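Local coordinates for ApRick protease (PDB 5C9F), which probably cleaves peptide bonds as a retropepsin-like aspartic endopeptidase, this chain being the protease domain of a longer, probably membrane-spanning Rickettsia conorii protein, at residues 20-25 against 33-38; 42-47 against 99-104; 60-65 against 94-99. All blocks are in the same frame, centred on the assembly; numbering follows the deposited sequence.

Contact 1 (20-25 against 33-38)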
loop_
_atom_site.group_PDB
_atom_site.type_symbol
_atom_site.label_atom_id
_atom_site.label_comp_id
_atom_site.label_asym_id
_atom_site.label_seq_id
_atom_site.Cartn_x
_atom_site.Cartn_y
_atom_site.Cartn_z
ATOM N N HIS A 20 -26.932 12.798 3.117
ATOM C CA HIS A 20 -25.974 12.835 2.005
ATOM C C HIS A 20 -24.522 12.795 2.458
ATOM O O HIS A 20 -24.220 13.035 3.602
ATOM C CB HIS A 20 -26.193 14.064 1.166
ATOM C CG HIS A 20 -27.570 14.175 0.610
ATOM N ND1 HIS A 20 -28.103 13.230 -0.237
ATOM C CD2 HIS A 20 -28.547 15.099 0.813
ATOM C CE1 HIS A 20 -29.339 13.582 -0.559
ATOM N NE2 HIS A 20 -29.634 14.708 0.067
ATOM N N PHE A 21 -23.648 12.341 1.559
ATOM C CA PHE A 21 -22.255 12.423 1.773
ATOM C C PHE A 21 -21.704 13.616 1.020
ATOM O O PHE A 21 -22.057 13.842 -0.178
ATOM C CB PHE A 21 -21.521 11.159 1.268
ATOM C CG PHE A 21 -21.871 9.922 1.989
ATOM C CD1 PHE A 21 -21.278 9.623 3.209
ATOM C CD2 PHE A 21 -22.789 9.038 1.460
ATOM C CE1 PHE A 21 -21.609 8.476 3.875
ATOM C CE2 PHE A 21 -23.125 7.872 2.130
ATOM C CZ PHE A 21 -22.530 7.594 3.335
ATOM N N TYR A 22 -20.855 14.393 1.695
ATOM C CA TYR A 22 -20.182 15.498 1.055
ATOM C C TYR A 22 -18.689 15.288 1.098
ATOM O O TYR A 22 -18.159 14.748 2.058
ATOM C CB TYR A 22 -20.564 16.846 1.739
ATOM C CG TYR A 22 -22.052 17.130 1.711
ATOM C CD1 TYR A 22 -22.645 17.784 0.634
ATOM C CD2 TYR A 22 -22.867 16.675 2.687
ATOM C CE1 TYR A 22 -24.011 18.004 0.578
ATOM C CE2 TYR A 22 -24.248 16.911 2.633
ATOM C CZ TYR A 22 -24.793 17.574 1.574
ATOM O OH TYR A 22 -26.126 17.822 1.517
ATOM N N ILE A 23 -18.010 15.788 0.062
ATOM C CA ILE A 23 -16.553 15.704 -0.026
ATOM C C ILE A 23 -15.987 17.007 -0.582
ATOM O O ILE A 23 -16.516 17.550 -1.535
ATOM C CB ILE A 23 -16.045 14.661 -1.055
ATOM C CG1 ILE A 23 -16.697 13.321 -0.891
ATOM C CG2 ILE A 23 -14.547 14.507 -0.875
ATOM C CD1 ILE A 23 -16.296 12.399 -2.037
ATOM N N ASN A 24 -14.952 17.495 0.069
ATOM C CA ASN A 24 -14.216 18.686 -0.360
ATOM C C ASN A 24 -13.072 18.216 -1.251
ATOM O O ASN A 24 -12.366 17.262 -0.933
ATOM C CB ASN A 24 -13.668 19.425 0.859
ATOM C CG ASN A 24 -14.748 20.074 1.651
ATOM O OD1 ASN A 24 -15.654 20.703 1.094
ATOM N ND2 ASN A 24 -14.705 19.905 2.936
ATOM N N ALA A 25 -13.008 18.788 -2.426
ATOM C CA ALA A 25 -11.961 18.490 -3.340
ATOM C C ALA A 25 -11.257 19.795 -3.669
ATOM O O ALA A 25 -11.860 20.850 -3.618
ATOM C CB ALA A 25 -12.574 17.854 -4.591
ATOM N N LYS A 33 -16.817 22.110 -2.597
ATOM C CA LYS A 33 -17.619 21.148 -1.884
ATOM C C LYS A 33 -18.557 20.433 -2.827
ATOM O O LYS A 33 -19.326 21.047 -3.537
ATOM C CB LYS A 33 -18.416 21.843 -0.792
ATOM C CG LYS A 33 -19.041 20.836 0.166
ATOM C CD LYS A 33 -19.930 21.541 1.169
ATOM C CE LYS A 33 -20.141 20.697 2.406
ATOM N NZ LYS A 33 -21.139 21.329 3.311
ATOM N N PHE A 34 -18.465 19.113 -2.857
ATOM C CA PHE A 34 -19.341 18.282 -3.677
ATOM C C PHE A 34 -20.235 17.437 -2.836
ATOM O O PHE A 34 -19.843 16.990 -1.737
ATOM C CB PHE A 34 -18.512 17.304 -4.509
ATOM C CG PHE A 34 -17.736 17.951 -5.576
ATOM C CD1 PHE A 34 -18.351 18.308 -6.754
ATOM C CD2 PHE A 34 -16.393 18.263 -5.399
ATOM C CE1 PHE A 34 -17.631 18.983 -7.752
ATOM C CE2 PHE A 34 -15.656 18.890 -6.403
ATOM C CZ PHE A 34 -16.271 19.257 -7.579
ATOM N N MET A 35 -21.444 17.215 -3.325
ATOM C CA MET A 35 -22.286 16.153 -2.839
ATOM C C MET A 35 -22.044 14.915 -3.703
ATOM O O MET A 35 -22.026 15.011 -4.930
ATOM C CB MET A 35 -23.745 16.563 -2.918
ATOM C CG MET A 35 -24.702 15.546 -2.279
ATOM S SD MET A 35 -26.406 16.156 -2.208
ATOM C CE MET A 35 -26.907 15.795 -3.848
ATOM N N VAL A 36 -21.825 13.776 -3.062
ATOM C CA VAL A 36 -21.725 12.482 -3.785
ATOM C C VAL A 36 -23.111 12.052 -4.315
ATOM O O VAL A 36 -24.102 12.119 -3.592
ATOM C CB VAL A 36 -21.186 11.392 -2.864
ATOM C CG1 VAL A 36 -21.187 10.029 -3.581
ATOM C CG2 VAL A 36 -19.797 11.787 -2.403
ATOM N N ASP A 37 -23.181 11.739 -5.608
ATOM C CA ASP A 37 -24.431 11.308 -6.280
ATOM C C ASP A 37 -24.105 10.141 -7.195
ATOM O O ASP A 37 -23.491 10.347 -8.250
ATOM C CB ASP A 37 -25.000 12.464 -7.093
ATOM C CG ASP A 37 -26.404 12.183 -7.611
ATOM O OD1 ASP A 37 -26.877 11.035 -7.480
ATOM O OD2 ASP A 37 -27.047 13.118 -8.154
ATOM N N THR A 38 -24.401 8.912 -6.743
ATOM C CA THR A 38 -24.160 7.657 -7.497
ATOM C C THR A 38 -25.057 7.562 -8.747
ATOM O O THR A 38 -24.745 6.805 -9.622
ATOM C CB THR A 38 -24.374 6.378 -6.624
ATOM O OG1 THR A 38 -25.650 6.450 -5.973
ATOM C CG2 THR A 38 -23.289 6.223 -5.585
HETATM O O HOH W 1 -24.801 11.498 -0.953
#
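Met35 runs extended through chi1 (-174°) and chi2 to SD and bends only at chi3, which swings the terminal CE; His20 has CG anti to its carbonyl carbon (chi1 -58°), which sets the imidazole beside the sulfur. Met35 SD thus lies over one face of the His20 ring, 3.8 Å from its centroid. The same methionine lies against Tyr22, where Met35 CB comes within 3.8 Å of Tyr22 CE1 and the sulfur approaches the phenol obliquely, a looser Met-aromatic contact. Lys33, extended to its end, brings NZ over the face of the Tyr22 ring, 4.9 Å from the centroid, in a cation-pi contact. Tyr22 OH is hydrogen-bonded to Asp18 OD2. On the other face of the sheet, Ile23 CD1 meets Val36 CG2 at 3.6 Å and Ala25 CB sits at the edge of the Phe34 ring, 3.7 Å from Phe34 CE2. Ile23 and Phe34 form a hydrogen-bonded antiparallel pair, and Val36 N donates to Phe21 O at 2.9 Å. Beyond this bond, one water accepts from Phe21 N and donates to Val36 O. Strand 30-36 leads into Asp37-Thr38-Gly39, the aspartic protease signature, so Asp37 is probably the catalytic aspartate. The hairpin packs Ile23 and Val36 against strand 123-131 and Phe34 against strand 43-45, while strand 104-106 runs parallel to strand 30-36 along its other edge.

Contact 2 (42-47 against 99-104); sequences DIALTK and GDLDIS
Leu45 and Ser104 bring their backbones to a CA-CA distance of 4.5 Å where strand 43-45 gives way to helix 47-52, and the irregular segment 99-104 arches past that junction before entering strand 104-106. The direct hydrogen bond across the contact runs from backbone to side chain: Thr46 N donates to Ser104 OG at 3.0 Å and is nearly straight, with an N-H...O angle of 164°. Ser104 OG is also hydrogen-bonded to Asp49 OD2, so the hydroxyl links the start of the helix to the incoming loop. Ser104 CA approaches Ala44 O at 3.2 Å in a CA-H...O contact. Thr46 divides its two branches between different tasks. Its OG1, placed between the backbone N and the carbonyl carbon (chi1 63°), caps Asp49 N, whereas the methyl CG2 points into the arch and lies 3.2 Å from Leu101 O. Leu101 reaches in from the loop with its CD2 branch, which touches Ala44 CB at 3.9 Å and rests against the backbone of Ala44 and Leu45. A water accepts from Lys47 N and donates to Leu101 O, a long bridge at both ends. Lys47 bends at chi3 and chi4 to bring NZ to 3.9 Å from Gly99 CA, its polar end being probably hydrogen-bonded to Leu98 O, at a doubtfully short distance. Thr46 is thus a helix N-cap whose own N is hydrogen-bonded to Ser104 OG, at a strand-to-helix junction within the retropepsin-like fold.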
loop_
_atom_site.group_PDB
_atom_site.type_symbol
_atom_site.label_atom_id
_atom_site.label_comp_id
_atom_site.label_asym_id
_atom_site.label_seq_id
_atom_site.Cartn_x
_atom_site.Cartn_y
_atom_site.Cartn_z
ATOM N N ASP A 42 -20.837 12.361 -14.935
ATOM C CA ASP A 42 -19.725 13.340 -14.855
ATOM C C ASP A 42 -20.030 14.319 -13.761
ATOM O O ASP A 42 -21.145 14.291 -13.145
ATOM C CB ASP A 42 -19.423 13.995 -16.234
ATOM C CG ASP A 42 -20.575 14.842 -16.751
ATOM O OD1 ASP A 42 -21.736 14.445 -16.629
ATOM O OD2 ASP A 42 -20.362 15.959 -17.243
ATOM N N ILE A 43 -19.030 15.115 -13.409
ATOM C CA ILE A 43 -19.229 16.151 -12.403
ATOM C C ILE A 43 -20.209 17.189 -12.879
ATOM O O ILE A 43 -20.167 17.630 -14.067
ATOM C CB ILE A 43 -17.927 16.814 -12.059
ATOM C CG1 ILE A 43 -17.133 15.878 -11.155
ATOM C CG2 ILE A 43 -18.138 18.160 -11.360
ATOM C CD1 ILE A 43 -15.734 16.329 -10.934
ATOM N N ALA A 44 -21.095 17.576 -11.983
ATOM C CA ALA A 44 -22.012 18.683 -12.264
ATOM C C ALA A 44 -21.656 19.881 -11.390
ATOM O O ALA A 44 -21.730 19.814 -10.179
ATOM C CB ALA A 44 -23.444 18.238 -12.001
ATOM N N LEU A 45 -21.220 20.966 -11.999
ATOM C CA LEU A 45 -20.834 22.137 -11.244
ATOM C C LEU A 45 -21.961 23.165 -11.214
ATOM O O LEU A 45 -22.567 23.455 -12.237
ATOM C CB LEU A 45 -19.603 22.803 -11.874
ATOM C CG LEU A 45 -18.196 22.332 -11.766
ATOM C CD1 LEU A 45 -17.293 23.401 -12.366
ATOM C CD2 LEU A 45 -17.842 22.106 -10.298
ATOM N N THR A 46 -22.158 23.788 -10.070
ATOM C CA THR A 46 -23.057 24.914 -10.014
ATOM C C THR A 46 -22.467 26.028 -10.832
ATOM O O THR A 46 -21.256 26.128 -11.030
ATOM C CB THR A 46 -23.288 25.439 -8.566
ATOM O OG1 THR A 46 -22.042 25.918 -8.025
ATOM C CG2 THR A 46 -23.826 24.336 -7.677
ATOM N N LYS A 47 -23.328 26.920 -11.289
ATOM C CA LYS A 47 -22.832 28.148 -11.933
ATOM C C LYS A 47 -21.853 28.924 -11.050
ATOM O O LYS A 47 -20.751 29.413 -11.518
ATOM C CB LYS A 47 -24.031 29.073 -12.332
ATOM C CG LYS A 47 -24.907 28.511 -13.429
ATOM C CD LYS A 47 -25.770 29.624 -14.076
ATOM C CE LYS A 47 -26.578 30.481 -13.060
ATOM N NZ LYS A 47 -28.022 30.750 -13.416
ATOM N N GLY A 99 -28.769 26.635 -13.925
ATOM C CA GLY A 99 -29.179 27.090 -12.626
ATOM C C GLY A 99 -29.973 26.138 -11.783
ATOM O O GLY A 99 -30.347 26.460 -10.643
ATOM N N ASP A 100 -30.224 24.937 -12.282
ATOM C CA ASP A 100 -31.024 23.998 -11.480
ATOM C C ASP A 100 -30.315 23.504 -10.209
ATOM O O ASP A 100 -30.892 22.692 -9.538
ATOM C CB ASP A 100 -31.496 22.795 -12.317
ATOM C CG ASP A 100 -32.812 22.135 -11.777
ATOM O OD1 ASP A 100 -33.398 22.483 -10.706
ATOM O OD2 ASP A 100 -33.266 21.214 -12.465
ATOM N N LEU A 101 -29.142 24.044 -9.827
ATOM C CA LEU A 101 -28.237 23.291 -8.935
ATOM C C LEU A 101 -27.784 23.947 -7.613
ATOM O O LEU A 101 -26.983 24.882 -7.571
ATOM C CB LEU A 101 -27.015 22.776 -9.736
ATOM C CG LEU A 101 -26.328 21.505 -9.251
ATOM C CD1 LEU A 101 -27.285 20.327 -9.364
ATOM C CD2 LEU A 101 -25.051 21.252 -10.051
ATOM N N ASP A 102 -28.199 23.358 -6.496
ATOM C CA ASP A 102 -27.795 23.866 -5.158
ATOM C C ASP A 102 -26.362 23.576 -4.748
ATOM O O ASP A 102 -25.687 24.399 -4.140
ATOM C CB ASP A 102 -28.715 23.273 -4.070
ATOM C CG ASP A 102 -28.915 24.221 -2.896
ATOM O OD1 ASP A 102 -29.336 25.371 -3.126
ATOM O OD2 ASP A 102 -28.662 23.812 -1.746
ATOM N N ILE A 103 -25.874 22.399 -5.099
ATOM C CA ILE A 103 -24.502 22.061 -4.762
ATOM C C ILE A 103 -23.919 21.197 -5.857
ATOM O O ILE A 103 -24.626 20.375 -6.491
ATOM C CB ILE A 103 -24.448 21.337 -3.397
ATOM C CG1 ILE A 103 -23.023 21.191 -2.952
ATOM C CG2 ILE A 103 -25.118 19.993 -3.498
ATOM C CD1 ILE A 103 -22.852 20.898 -1.493
ATOM N N SER A 104 -22.622 21.376 -6.111
ATOM C CA SER A 104 -21.992 20.622 -7.139
ATOM C C SER A 104 -22.003 19.155 -6.813
ATOM O O SER A 104 -21.971 18.787 -5.629
ATOM C CB SER A 104 -20.573 21.117 -7.341
ATOM O OG SER A 104 -20.620 22.394 -7.884
HETATM O O HOH W 2 -26.414 26.571 -10.211
#

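Contact 3 (60-65 against 94-99); sequences LKYTRT and GHVGLG
A surface contact of side-chain packing, without any hydrogen bond across it, joins the loop before strand 64-68 to the end of strand 88-97, with Tyr62 and Leu98 at its outer part and Leu60 and Val96 beside them. Strand 64-68 forms an antiparallel hairpin with strand 71-84, probably the counterpart of the retropepsin flap. The backbones stay well apart, the closest CA pair being Tyr62 and Gly97 at 8.1 Å, so the side chains bridge the gap. With CG anti to the carbonyl carbon (chi1 -74°), the ring of Tyr62, at the centre of an inverse gamma turn, lies against the end of strand 88-97. Leu98 turns one methyl back over a face of that ring: its CD2 lies 3.6 Å from the centroid, a CH-pi contact displaced toward the rim nearest Tyr62 CE2. Val96 O approaches the ring obliquely, 3.2 Å from Tyr62 CE2. Gly97 O lies at the ring edge, in its plane, 3.6 Å from Tyr62 OH but not bonded to it. Val96 also uses its two methyls separately. CG1 meets Leu60 CD1 at 3.5 Å, tighter than usual, and Val96 chi1 (23°) is well off a staggered position, consistent with local strain; CG2 lies 3.8 Å from Tyr62 OH. Leu60 further rests on Ala76 of strand 71-84, to which Val96 is joined by a backbone hydrogen bond. The contact therefore rests on dispersion and CH-pi packing, with little directional specificity; it also buries Gly97 O, a carbonyl that has no polar partner in the model.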
loop_
_atom_site.group_PDB
_atom_site.type_symbol
_atom_site.label_atom_id
_atom_site.label_comp_id
_atom_site.label_asym_id
_atom_site.label_seq_id
_atom_site.Cartn_x
_atom_site.Cartn_y
_atom_site.Cartn_z
ATOM N N LEU A 60 -19.223 29.802 -22.546
ATOM C CA LEU A 60 -19.513 28.367 -22.584
ATOM C C LEU A 60 -20.626 28.170 -23.593
ATOM O O LEU A 60 -21.506 29.003 -23.722
ATOM C CB LEU A 60 -19.962 27.894 -21.248
ATOM C CG LEU A 60 -18.939 27.917 -20.103
ATOM C CD1 LEU A 60 -19.618 27.451 -18.830
ATOM C CD2 LEU A 60 -17.772 27.005 -20.404
ATOM N N LYS A 61 -20.573 27.090 -24.324
ATOM C CA LYS A 61 -21.676 26.766 -25.213
ATOM C C LYS A 61 -22.462 25.619 -24.547
ATOM O O LYS A 61 -21.906 24.583 -24.208
ATOM C CB LYS A 61 -21.166 26.441 -26.621
ATOM C CG LYS A 61 -19.876 25.641 -26.676
ATOM C CD LYS A 61 -19.537 25.178 -28.084
ATOM C CE LYS A 61 -18.145 24.570 -28.137
ATOM N NZ LYS A 61 -17.653 24.474 -29.536
ATOM N N TYR A 62 -23.750 25.852 -24.366
ATOM C CA TYR A 62 -24.642 24.930 -23.665
ATOM C C TYR A 62 -25.207 23.977 -24.690
ATOM O O TYR A 62 -26.363 24.022 -25.054
ATOM C CB TYR A 62 -25.723 25.701 -22.907
ATOM C CG TYR A 62 -25.192 26.374 -21.682
ATOM C CD1 TYR A 62 -24.379 27.500 -21.764
ATOM C CD2 TYR A 62 -25.444 25.840 -20.416
ATOM C CE1 TYR A 62 -23.854 28.080 -20.605
ATOM C CE2 TYR A 62 -24.931 26.412 -19.257
ATOM C CZ TYR A 62 -24.139 27.517 -19.349
ATOM O OH TYR A 62 -23.670 28.052 -18.188
ATOM N N THR A 63 -24.354 23.069 -25.138
ATOM C CA THR A 63 -24.716 22.157 -26.208
ATOM C C THR A 63 -25.281 20.832 -25.719
ATOM O O THR A 63 -25.814 20.072 -26.518
ATOM C CB THR A 63 -23.479 21.840 -27.051
ATOM O OG1 THR A 63 -22.424 21.383 -26.195
ATOM C CG2 THR A 63 -23.044 23.080 -27.806
ATOM N N ARG A 64 -25.142 20.544 -24.427
ATOM C CA ARG A 64 -25.523 19.240 -23.881
ATOM C C ARG A 64 -26.867 19.319 -23.155
ATOM O O ARG A 64 -27.287 20.378 -22.715
ATOM C CB ARG A 64 -24.420 18.652 -22.985
ATOM C CG ARG A 64 -23.169 18.229 -23.763
ATOM C CD ARG A 64 -23.402 16.916 -24.525
ATOM N NE ARG A 64 -23.250 15.836 -23.558
ATOM C CZ ARG A 64 -24.211 15.166 -22.925
ATOM N NH1 ARG A 64 -25.505 15.346 -23.201
ATOM N NH2 ARG A 64 -23.860 14.257 -22.016
ATOM N N THR A 65 -27.543 18.180 -23.089
ATOM C CA THR A 65 -28.792 18.048 -22.390
ATOM C C THR A 65 -28.744 16.871 -21.422
ATOM O O THR A 65 -28.497 15.734 -21.793
ATOM C CB THR A 65 -29.934 17.889 -23.399
ATOM O OG1 THR A 65 -29.974 19.038 -24.217
ATOM C CG2 THR A 65 -31.268 17.681 -22.724
ATOM N N GLY A 94 -16.784 17.293 -16.804
ATOM C CA GLY A 94 -17.882 17.888 -16.060
ATOM C C GLY A 94 -18.765 18.684 -16.961
ATOM O O GLY A 94 -18.576 18.730 -18.182
ATOM N N HIS A 95 -19.768 19.306 -16.381
ATOM C CA HIS A 95 -20.589 20.202 -17.120
ATOM C C HIS A 95 -21.165 21.211 -16.154
ATOM O O HIS A 95 -21.171 20.998 -14.948
ATOM C CB HIS A 95 -21.743 19.468 -17.814
ATOM C CG HIS A 95 -22.698 18.820 -16.852
ATOM N ND1 HIS A 95 -22.578 17.507 -16.482
ATOM C CD2 HIS A 95 -23.812 19.287 -16.222
ATOM C CE1 HIS A 95 -23.569 17.185 -15.662
ATOM N NE2 HIS A 95 -24.326 18.244 -15.482
ATOM N N VAL A 96 -21.570 22.346 -16.692
ATOM C CA VAL A 96 -22.254 23.369 -15.888
ATOM C C VAL A 96 -23.643 23.648 -16.402
ATOM O O VAL A 96 -23.841 23.889 -17.604
ATOM C CB VAL A 96 -21.397 24.636 -15.657
ATOM C CG1 VAL A 96 -20.329 24.823 -16.684
ATOM C CG2 VAL A 96 -22.236 25.850 -15.423
ATOM N N GLY A 97 -24.602 23.574 -15.484
ATOM C CA GLY A 97 -25.984 23.811 -15.793
ATOM C C GLY A 97 -26.288 25.327 -15.818
ATOM O O GLY A 97 -25.404 26.160 -15.622
ATOM N N LEU A 98 -27.542 25.670 -16.078
ATOM C CA LEU A 98 -28.016 27.069 -16.177
ATOM C C LEU A 98 -28.571 27.546 -14.866
ATOM O O LEU A 98 -28.843 28.729 -14.697
ATOM C CB LEU A 98 -29.066 27.213 -17.282
ATOM C CG LEU A 98 -28.546 27.193 -18.725
ATOM C CD1 LEU A 98 -29.673 27.273 -19.749
ATOM C CD2 LEU A 98 -27.571 28.363 -18.913
ATOM N N GLY A 99 -28.769 26.635 -13.925
ATOM C CA GLY A 99 -29.179 27.090 -12.626
ATOM C C GLY A 99 -29.973 26.138 -11.783
ATOM O O GLY A 99 -30.347 26.460 -10.643
#

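Overall arrangement
All three contacts reach one mixed beta sheet of the retropepsin-like domain. Contact 1 comes first along the chain, closing a local hairpin before the others open; contact 2 then spans residues 42 to 104 and encloses both segments of contact 3. Contacts 1 and 2 have centres about 12 Å apart and touch through Phe34 and Met35 against Ser104. Contacts 2 and 3, about 10 Å apart between centres, share Gly99 and are tied by the Asp42-His95 hydrogen bond, with a probable one from Lys47 to Leu98. Contacts 1 and 3 do not touch, with centres about 20 Å apart. Contact 2 thus connects the hairpin near the chain's centre to the peripheral packing of contact 3.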